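Local coordinates for pyruvate carboxylase n-terminal domain (Aquifex aeolicus, PDB 1ULZ), which is the biotin carboxylase subunit of a pyruvate carboxylase, with an ATP-grasp domain, found here as a pair of identical chains, at residues A[347-359]-A[368-380]. The protein carries 1 engineered substitution. Sequence-based numbering, arbitrary orientation.
Sequences FAPSTRVIERYYV and EHAAARGFEVTPY. Unlike the reference sequence in segment 347-359: Arg352 (reference Gly).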
ATOM      1  N   PHE A 347     -18.874  13.563 -18.753  1.00 54.96           N
ATOM      2  CA  PHE A 347     -18.710  13.449 -17.301  1.00 54.24           C
ATOM      3  C   PHE A 347     -19.804  13.975 -16.384  1.00 54.03           C
ATOM      4  O   PHE A 347     -19.510  14.528 -15.315  1.00 52.81           O
ATOM      5  CB  PHE A 347     -17.375  14.080 -16.904  1.00 52.91           C
ATOM      6  CG  PHE A 347     -16.204  13.525 -17.661  1.00 51.08           C
ATOM      7  CD1 PHE A 347     -15.274  12.717 -17.031  1.00 50.90           C
ATOM      8  CD2 PHE A 347     -16.041  13.803 -19.011  1.00 50.90           C
ATOM      9  CE1 PHE A 347     -14.193  12.195 -17.734  1.00 50.40           C
ATOM     10  CE2 PHE A 347     -14.967  13.285 -19.721  1.00 49.85           C
ATOM     11  CZ  PHE A 347     -14.041  12.480 -19.079  1.00 50.07           C
ATOM     12  N   ALA A 348     -21.061  13.797 -16.783  1.00 54.56           N
ATOM     13  CA  ALA A 348     -22.172  14.231 -15.941  1.00 54.41           C
ATOM     14  C   ALA A 348     -22.120  13.330 -14.714  1.00 54.49           C
ATOM     15  O   ALA A 348     -21.860  12.127 -14.834  1.00 53.87           O
ATOM     16  CB  ALA A 348     -23.504  14.044 -16.674  1.00 55.18           C
ATOM     17  N   PRO A 349     -22.348  13.901 -13.516  1.00 54.18           N
ATOM     18  CA  PRO A 349     -22.334  13.177 -12.237  1.00 53.76           C
ATOM     19  C   PRO A 349     -23.505  12.215 -12.017  1.00 53.62           C
ATOM     20  O   PRO A 349     -24.653  12.519 -12.376  1.00 52.80           O
ATOM     21  CB  PRO A 349     -22.341  14.304 -11.197  1.00 53.81           C
ATOM     22  CG  PRO A 349     -21.697  15.455 -11.925  1.00 53.66           C
ATOM     23  CD  PRO A 349     -22.332  15.359 -13.290  1.00 54.10           C
ATOM     24  N   SER A 350     -23.201  11.063 -11.411  1.00 52.66           N
ATOM     25  CA  SER A 350     -24.201  10.046 -11.094  1.00 52.83           C
ATOM     26  C   SER A 350     -24.493  10.213  -9.613  1.00 52.53           C
ATOM     27  O   SER A 350     -23.833   9.589  -8.778  1.00 52.55           O
ATOM     28  CB  SER A 350     -23.651   8.623 -11.315  1.00 53.30           C
ATOM     29  OG  SER A 350     -22.919   8.498 -12.524  1.00 54.00           O
ATOM     30  N   THR A 351     -25.473  11.046  -9.278  1.00 52.52           N
ATOM     31  CA  THR A 351     -25.810  11.279  -7.878  1.00 52.01           C
ATOM     32  C   THR A 351     -26.634  10.146  -7.279  1.00 50.82           C
ATOM     33  O   THR A 351     -27.762  10.367  -6.818  1.00 51.36           O
ATOM     34  CB  THR A 351     -26.619  12.574  -7.709  1.00 53.21           C
ATOM     35  OG1 THR A 351     -27.905  12.405  -8.322  1.00 53.14           O
ATOM     36  CG2 THR A 351     -25.889  13.747  -8.356  1.00 53.16           C
ATOM     37  N   ARG A 352     -26.085   8.935  -7.272  1.00 48.78           N
ATOM     38  CA  ARG A 352     -26.825   7.817  -6.715  1.00 46.47           C
ATOM     39  C   ARG A 352     -26.111   7.108  -5.568  1.00 43.58           C
ATOM     40  O   ARG A 352     -25.196   7.663  -4.953  1.00 42.72           O
ATOM     41  CB  ARG A 352     -27.182   6.827  -7.824  1.00 49.05           C
ATOM     42  CG  ARG A 352     -28.076   7.449  -8.887  1.00 51.81           C
ATOM     43  CD  ARG A 352     -29.106   6.457  -9.413  1.00 54.17           C
ATOM     44  NE  ARG A 352     -28.492   5.303 -10.062  1.00 57.15           N
ATOM     45  CZ  ARG A 352     -29.183   4.329 -10.654  1.00 58.46           C
ATOM     46  NH1 ARG A 352     -30.513   4.376 -10.679  1.00 59.41           N
ATOM     47  NH2 ARG A 352     -28.549   3.308 -11.219  1.00 58.80           N
ATOM     48  N   VAL A 353     -26.536   5.881  -5.277  1.00 39.26           N
ATOM     49  CA  VAL A 353     -25.954   5.126  -4.174  1.00 35.10           C
ATOM     50  C   VAL A 353     -25.204   3.880  -4.636  1.00 32.84           C
ATOM     51  O   VAL A 353     -25.683   3.137  -5.489  1.00 30.68           O
ATOM     52  CB  VAL A 353     -27.056   4.715  -3.186  1.00 35.65           C
ATOM     53  CG1 VAL A 353     -26.446   4.111  -1.942  1.00 36.16           C
ATOM     54  CG2 VAL A 353     -27.914   5.931  -2.840  1.00 35.66           C
ATOM     55  N   ILE A 354     -24.021   3.659  -4.068  1.00 30.72           N
ATOM     56  CA  ILE A 354     -23.209   2.501  -4.422  1.00 28.56           C
ATOM     57  C   ILE A 354     -23.791   1.220  -3.827  1.00 28.31           C
ATOM     58  O   ILE A 354     -24.124   1.170  -2.644  1.00 26.98           O
ATOM     59  CB  ILE A 354     -21.745   2.679  -3.934  1.00 27.69           C
ATOM     60  CG1 ILE A 354     -21.054   3.752  -4.778  1.00 25.66           C
ATOM     61  CG2 ILE A 354     -20.983   1.363  -4.017  1.00 23.64           C
ATOM     62  CD1 ILE A 354     -19.594   3.936  -4.444  1.00 24.97           C
ATOM     63  N   GLU A 355     -23.929   0.195  -4.664  1.00 29.07           N
ATOM     64  CA  GLU A 355     -24.456  -1.093  -4.230  1.00 30.20           C
ATOM     65  C   GLU A 355     -23.281  -2.048  -4.012  1.00 29.43           C
ATOM     66  O   GLU A 355     -22.809  -2.196  -2.886  1.00 30.79           O
ATOM     67  CB  GLU A 355     -25.431  -1.637  -5.279  1.00 32.90           C
ATOM     68  CG  GLU A 355     -26.486  -0.608  -5.659  1.00 39.46           C
ATOM     69  CD  GLU A 355     -27.510  -1.126  -6.651  1.00 44.24           C
ATOM     70  OE1 GLU A 355     -27.241  -2.151  -7.322  1.00 45.88           O
ATOM     71  OE2 GLU A 355     -28.585  -0.489  -6.771  1.00 47.24           O
ATOM     72  N   ARG A 356     -22.787  -2.692  -5.064  1.00 27.93           N
ATOM     73  CA  ARG A 356     -21.649  -3.585  -4.871  1.00 27.74           C
ATOM     74  C   ARG A 356     -20.393  -2.720  -4.816  1.00 26.38           C
ATOM     75  O   ARG A 356     -20.296  -1.702  -5.500  1.00 25.46           O
ATOM     76  CB  ARG A 356     -21.577  -4.631  -5.990  1.00 29.79           C
ATOM     77  CG  ARG A 356     -22.891  -5.401  -6.123  1.00 33.77           C
ATOM     78  CD  ARG A 356     -22.746  -6.816  -6.674  1.00 39.65           C
ATOM     79  NE  ARG A 356     -22.337  -6.855  -8.073  1.00 44.23           N
ATOM     80  CZ  ARG A 356     -22.599  -7.867  -8.901  1.00 47.61           C
ATOM     81  NH1 ARG A 356     -23.278  -8.929  -8.474  1.00 47.05           N
ATOM     82  NH2 ARG A 356     -22.176  -7.823 -10.163  1.00 49.19           N
ATOM     83  N   TYR A 357     -19.446  -3.105  -3.970  1.00 24.43           N
ATOM     84  CA  TYR A 357     -18.223  -2.330  -3.815  1.00 23.58           C
ATOM     85  C   TYR A 357     -17.088  -3.204  -3.299  1.00 22.62           C
ATOM     86  O   TYR A 357     -17.114  -3.652  -2.153  1.00 21.18           O
ATOM     87  CB  TYR A 357     -18.475  -1.163  -2.840  1.00 22.33           C
ATOM     88  CG  TYR A 357     -17.341  -0.152  -2.746  1.00 22.07           C
ATOM     89  CD1 TYR A 357     -16.571  -0.043  -1.592  1.00 20.48           C
ATOM     90  CD2 TYR A 357     -17.032   0.674  -3.818  1.00 20.55           C
ATOM     91  CE1 TYR A 357     -15.532   0.854  -1.514  1.00 19.64           C
ATOM     92  CE2 TYR A 357     -15.988   1.578  -3.749  1.00 18.84           C
ATOM     93  CZ  TYR A 357     -15.239   1.663  -2.598  1.00 20.76           C
ATOM     94  OH  TYR A 357     -14.177   2.541  -2.540  1.00 20.72           O
ATOM     95  N   TYR A 358     -16.108  -3.469  -4.163  1.00 21.45           N
ATOM     96  CA  TYR A 358     -14.949  -4.264  -3.779  1.00 20.98           C
ATOM     97  C   TYR A 358     -13.681  -3.475  -4.075  1.00 21.11           C
ATOM     98  O   TYR A 358     -13.438  -3.053  -5.206  1.00 22.18           O
ATOM     99  CB  TYR A 358     -14.919  -5.612  -4.513  1.00 19.76           C
ATOM    100  CG  TYR A 358     -13.640  -6.382  -4.262  1.00 20.04           C
ATOM    101  CD1 TYR A 358     -12.594  -6.349  -5.181  1.00 18.77           C
ATOM    102  CD2 TYR A 358     -13.450  -7.089  -3.077  1.00 18.60           C
ATOM    103  CE1 TYR A 358     -11.396  -6.993  -4.931  1.00 19.27           C
ATOM    104  CE2 TYR A 358     -12.254  -7.735  -2.813  1.00 20.15           C
ATOM    105  CZ  TYR A 358     -11.227  -7.682  -3.744  1.00 21.39           C
ATOM    106  OH  TYR A 358     -10.022  -8.289  -3.475  1.00 20.96           O
ATOM    107  N   VAL A 359     -12.876  -3.284  -3.039  1.00 21.22           N
ATOM    108  CA  VAL A 359     -11.640  -2.524  -3.136  1.00 21.04           C
ATOM    109  C   VAL A 359     -10.443  -3.426  -3.396  1.00 20.89           C
ATOM    110  O   VAL A 359     -10.192  -4.372  -2.653  1.00 19.31           O
ATOM    111  CB  VAL A 359     -11.383  -1.738  -1.826  1.00 21.94           C
ATOM    112  CG1 VAL A 359     -10.153  -0.861  -1.974  1.00 21.82           C
ATOM    113  CG2 VAL A 359     -12.599  -0.898  -1.476  1.00 22.92           C
ATOM    114  N   GLU A 368      -7.235   5.472  -1.309  1.00 17.86           N
ATOM    115  CA  GLU A 368      -7.665   6.593  -0.471  1.00 18.97           C
ATOM    116  C   GLU A 368      -9.171   6.762  -0.688  1.00 19.45           C
ATOM    117  O   GLU A 368      -9.595   7.224  -1.743  1.00 20.04           O
ATOM    118  CB  GLU A 368      -6.956   7.887  -0.890  1.00 19.20           C
ATOM    119  CG  GLU A 368      -5.458   7.947  -0.635  1.00 18.55           C
ATOM    120  CD  GLU A 368      -5.093   7.995   0.841  1.00 20.81           C
ATOM    121  OE1 GLU A 368      -5.781   8.705   1.611  1.00 21.64           O
ATOM    122  OE2 GLU A 368      -4.107   7.331   1.227  1.00 19.52           O
ATOM    123  N   HIS A 369      -9.987   6.388   0.290  1.00 20.85           N
ATOM    124  CA  HIS A 369     -11.431   6.522   0.112  1.00 21.11           C
ATOM    125  C   HIS A 369     -12.239   6.564   1.405  1.00 22.34           C
ATOM    126  O   HIS A 369     -11.733   6.290   2.496  1.00 20.33           O
ATOM    127  CB  HIS A 369     -11.964   5.369  -0.749  1.00 20.76           C
ATOM    128  CG  HIS A 369     -12.004   4.053  -0.035  1.00 21.64           C
ATOM    129  ND1 HIS A 369     -12.788   3.002  -0.455  1.00 22.63           N
ATOM    130  CD2 HIS A 369     -11.382   3.631   1.092  1.00 22.30           C
ATOM    131  CE1 HIS A 369     -12.653   1.989   0.384  1.00 21.53           C
ATOM    132  NE2 HIS A 369     -11.806   2.347   1.333  1.00 22.32           N
ATOM    133  N   ALA A 370     -13.517   6.895   1.254  1.00 22.44           N
ATOM    134  CA  ALA A 370     -14.452   6.958   2.372  1.00 23.89           C
ATOM    135  C   ALA A 370     -15.711   6.184   1.972  1.00 24.41           C
ATOM    136  O   ALA A 370     -16.755   6.296   2.612  1.00 25.85           O
ATOM    137  CB  ALA A 370     -14.805   8.408   2.676  1.00 23.22           C
ATOM    138  N   ALA A 371     -15.591   5.378   0.919  1.00 23.54           N
ATOM    139  CA  ALA A 371     -16.723   4.632   0.400  1.00 24.13           C
ATOM    140  C   ALA A 371     -16.917   3.203   0.896  1.00 24.25           C
ATOM    141  O   ALA A 371     -16.018   2.570   1.449  1.00 23.37           O
ATOM    142  CB  ALA A 371     -16.673   4.637  -1.123  1.00 24.94           C
ATOM    143  N   ALA A 372     -18.130   2.717   0.667  1.00 24.80           N
ATOM    144  CA  ALA A 372     -18.555   1.371   1.032  1.00 25.96           C
ATOM    145  C   ALA A 372     -19.971   1.246   0.482  1.00 25.74           C
ATOM    146  O   ALA A 372     -20.504   2.205  -0.077  1.00 25.34           O
ATOM    147  CB  ALA A 372     -18.562   1.207   2.548  1.00 24.57           C
ATOM    148  N   ARG A 373     -20.576   0.072   0.615  1.00 26.63           N
ATOM    149  CA  ARG A 373     -21.941  -0.093   0.148  1.00 27.75           C
ATOM    150  C   ARG A 373     -22.779   0.934   0.900  1.00 27.71           C
ATOM    151  O   ARG A 373     -22.618   1.107   2.105  1.00 26.15           O
ATOM    152  CB  ARG A 373     -22.457  -1.494   0.459  1.00 30.10           C
ATOM    153  CG  ARG A 373     -23.921  -1.669   0.099  1.00 35.05           C
ATOM    154  CD  ARG A 373     -24.327  -3.130   0.059  1.00 40.72           C
ATOM    155  NE  ARG A 373     -25.713  -3.275  -0.384  1.00 44.78           N
ATOM    156  CZ  ARG A 373     -26.767  -2.859   0.312  1.00 46.82           C
ATOM    157  NH1 ARG A 373     -26.593  -2.277   1.497  1.00 48.40           N
ATOM    158  NH2 ARG A 373     -27.992  -3.005  -0.185  1.00 47.47           N
ATOM    159  N   GLY A 374     -23.658   1.628   0.189  1.00 27.99           N
ATOM    160  CA  GLY A 374     -24.484   2.626   0.843  1.00 28.94           C
ATOM    161  C   GLY A 374     -23.947   4.027   0.627  1.00 30.23           C
ATOM    162  O   GLY A 374     -24.666   5.012   0.794  1.00 31.34           O
ATOM    163  N   PHE A 375     -22.672   4.116   0.268  1.00 30.39           N
ATOM    164  CA  PHE A 375     -22.040   5.399   0.004  1.00 30.62           C
ATOM    165  C   PHE A 375     -22.940   6.136  -0.975  1.00 32.32           C
ATOM    166  O   PHE A 375     -23.440   5.545  -1.929  1.00 31.44           O
ATOM    167  CB  PHE A 375     -20.658   5.173  -0.605  1.00 29.42           C
ATOM    168  CG  PHE A 375     -19.933   6.433  -0.986  1.00 27.99           C
ATOM    169  CD1 PHE A 375     -20.013   6.931  -2.277  1.00 28.29           C
ATOM    170  CD2 PHE A 375     -19.116   7.084  -0.070  1.00 29.19           C
ATOM    171  CE1 PHE A 375     -19.286   8.050  -2.657  1.00 28.23           C
ATOM    172  CE2 PHE A 375     -18.382   8.210  -0.441  1.00 27.51           C
ATOM    173  CZ  PHE A 375     -18.467   8.690  -1.735  1.00 26.97           C
ATOM    174  N   GLU A 376     -23.156   7.426  -0.734  1.00 34.28           N
ATOM    175  CA  GLU A 376     -24.029   8.201  -1.600  1.00 36.74           C
ATOM    176  C   GLU A 376     -23.336   9.419  -2.175  1.00 37.12           C
ATOM    177  O   GLU A 376     -22.594  10.113  -1.479  1.00 37.64           O
ATOM    178  CB  GLU A 376     -25.265   8.659  -0.821  1.00 38.26           C
ATOM    179  CG  GLU A 376     -26.370   9.195  -1.714  1.00 41.97           C
ATOM    180  CD  GLU A 376     -27.359  10.070  -0.969  1.00 43.63           C
ATOM    181  OE1 GLU A 376     -27.674   9.763   0.210  1.00 43.36           O
ATOM    182  OE2 GLU A 376     -27.824  11.059  -1.573  1.00 44.48           O
ATOM    183  N   VAL A 377     -23.582   9.678  -3.452  1.00 36.89           N
ATOM    184  CA  VAL A 377     -23.002  10.839  -4.113  1.00 37.17           C
ATOM    185  C   VAL A 377     -24.080  11.925  -4.207  1.00 37.25           C
ATOM    186  O   VAL A 377     -24.907  11.895  -5.124  1.00 37.19           O
ATOM    187  CB  VAL A 377     -22.522  10.485  -5.544  1.00 37.92           C
ATOM    188  CG1 VAL A 377     -21.902  11.700  -6.194  1.00 38.12           C
ATOM    189  CG2 VAL A 377     -21.511   9.343  -5.498  1.00 38.53           C
ATOM    190  N   THR A 378     -24.095  12.860  -3.252  1.00 36.63           N
ATOM    191  CA  THR A 378     -25.085  13.944  -3.265  1.00 36.37           C
ATOM    192  C   THR A 378     -24.697  14.985  -4.307  1.00 36.60           C
ATOM    193  O   THR A 378     -23.561  15.019  -4.761  1.00 37.07           O
ATOM    194  CB  THR A 378     -25.197  14.646  -1.893  1.00 36.86           C
ATOM    195  OG1 THR A 378     -23.979  15.345  -1.607  1.00 36.94           O
ATOM    196  CG2 THR A 378     -25.460  13.629  -0.793  1.00 36.26           C
ATOM    197  N   PRO A 379     -25.637  15.854  -4.701  1.00 37.04           N
ATOM    198  CA  PRO A 379     -25.345  16.883  -5.701  1.00 36.65           C
ATOM    199  C   PRO A 379     -24.667  18.121  -5.113  1.00 36.50           C
ATOM    200  O   PRO A 379     -24.396  19.087  -5.829  1.00 36.82           O
ATOM    201  CB  PRO A 379     -26.723  17.204  -6.256  1.00 37.16           C
ATOM    202  CG  PRO A 379     -27.567  17.135  -5.016  1.00 37.79           C
ATOM    203  CD  PRO A 379     -27.062  15.880  -4.320  1.00 37.61           C
ATOM    204  N   TYR A 380     -24.379  18.078  -3.815  1.00 35.38           N
ATOM    205  CA  TYR A 380     -23.761  19.207  -3.123  1.00 34.86           C
ATOM    206  C   TYR A 380     -22.234  19.275  -3.173  1.00 33.98           C
ATOM    207  O   TYR A 380     -21.661  20.368  -3.202  1.00 33.32           O
ATOM    208  CB  TYR A 380     -24.206  19.198  -1.665  1.00 36.01           C
ATOM    209  CG  TYR A 380     -25.695  19.023  -1.505  1.00 37.97           C
ATOM    210  CD1 TYR A 380     -26.213  17.958  -0.782  1.00 38.28           C
ATOM    211  CD2 TYR A 380     -26.584  19.910  -2.098  1.00 39.03           C
ATOM    212  CE1 TYR A 380     -27.579  17.781  -0.655  1.00 39.77           C
ATOM    213  CE2 TYR A 380     -27.951  19.741  -1.978  1.00 39.84           C
ATOM    214  CZ  TYR A 380     -28.443  18.676  -1.256  1.00 40.40           C
ATOM    215  OH  TYR A 380     -29.806  18.500  -1.140  1.00 42.80           O
TER
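Tyr357 and His369 meet rim to rim, their planes 24° apart and neither ring over the other's face. Tyr357 OH lies 2.5 Å from His369 ND1, a short hydrogen bond. The His369 ND1 atom lies at the edge of the tyrosine ring, in its plane. Ala371 CB, a neighbour within the same segment, lies against one face of the Phe375 ring, offset toward its rim, and also touches Tyr357 CZ at 3.6 Å. Across the contact, Ile354 CD1 approaches Phe375 CD1 to 3.7 Å. With CG1 beside its backbone N (chi1 -71°), Ile354 extends toward this ring and Ala371. The backbones pair through a single bridge, Val353 with Glu376. Ile354 N donates to Phe375 O at 2.9 Å and Val377 N to Arg352 O at 3.0 Å, both nearly straight. Gly374 N, in the type II turn from Ala372 to Phe375, donates to Ile354 O. In the biotin carboxylase C-terminal domain, Ile385 of strand 384-392 and Ile411 of strand 410-411 both touch Ile354. Tyr409 OH also bonds Tyr357 OH. His369 NE2 bonds Val359 O of the second subunit, so the contact lies at the dimer interface. His369 lies in the end region of strand 365-369, an outermost strand of the antiparallel sheet, next to strand 384-392.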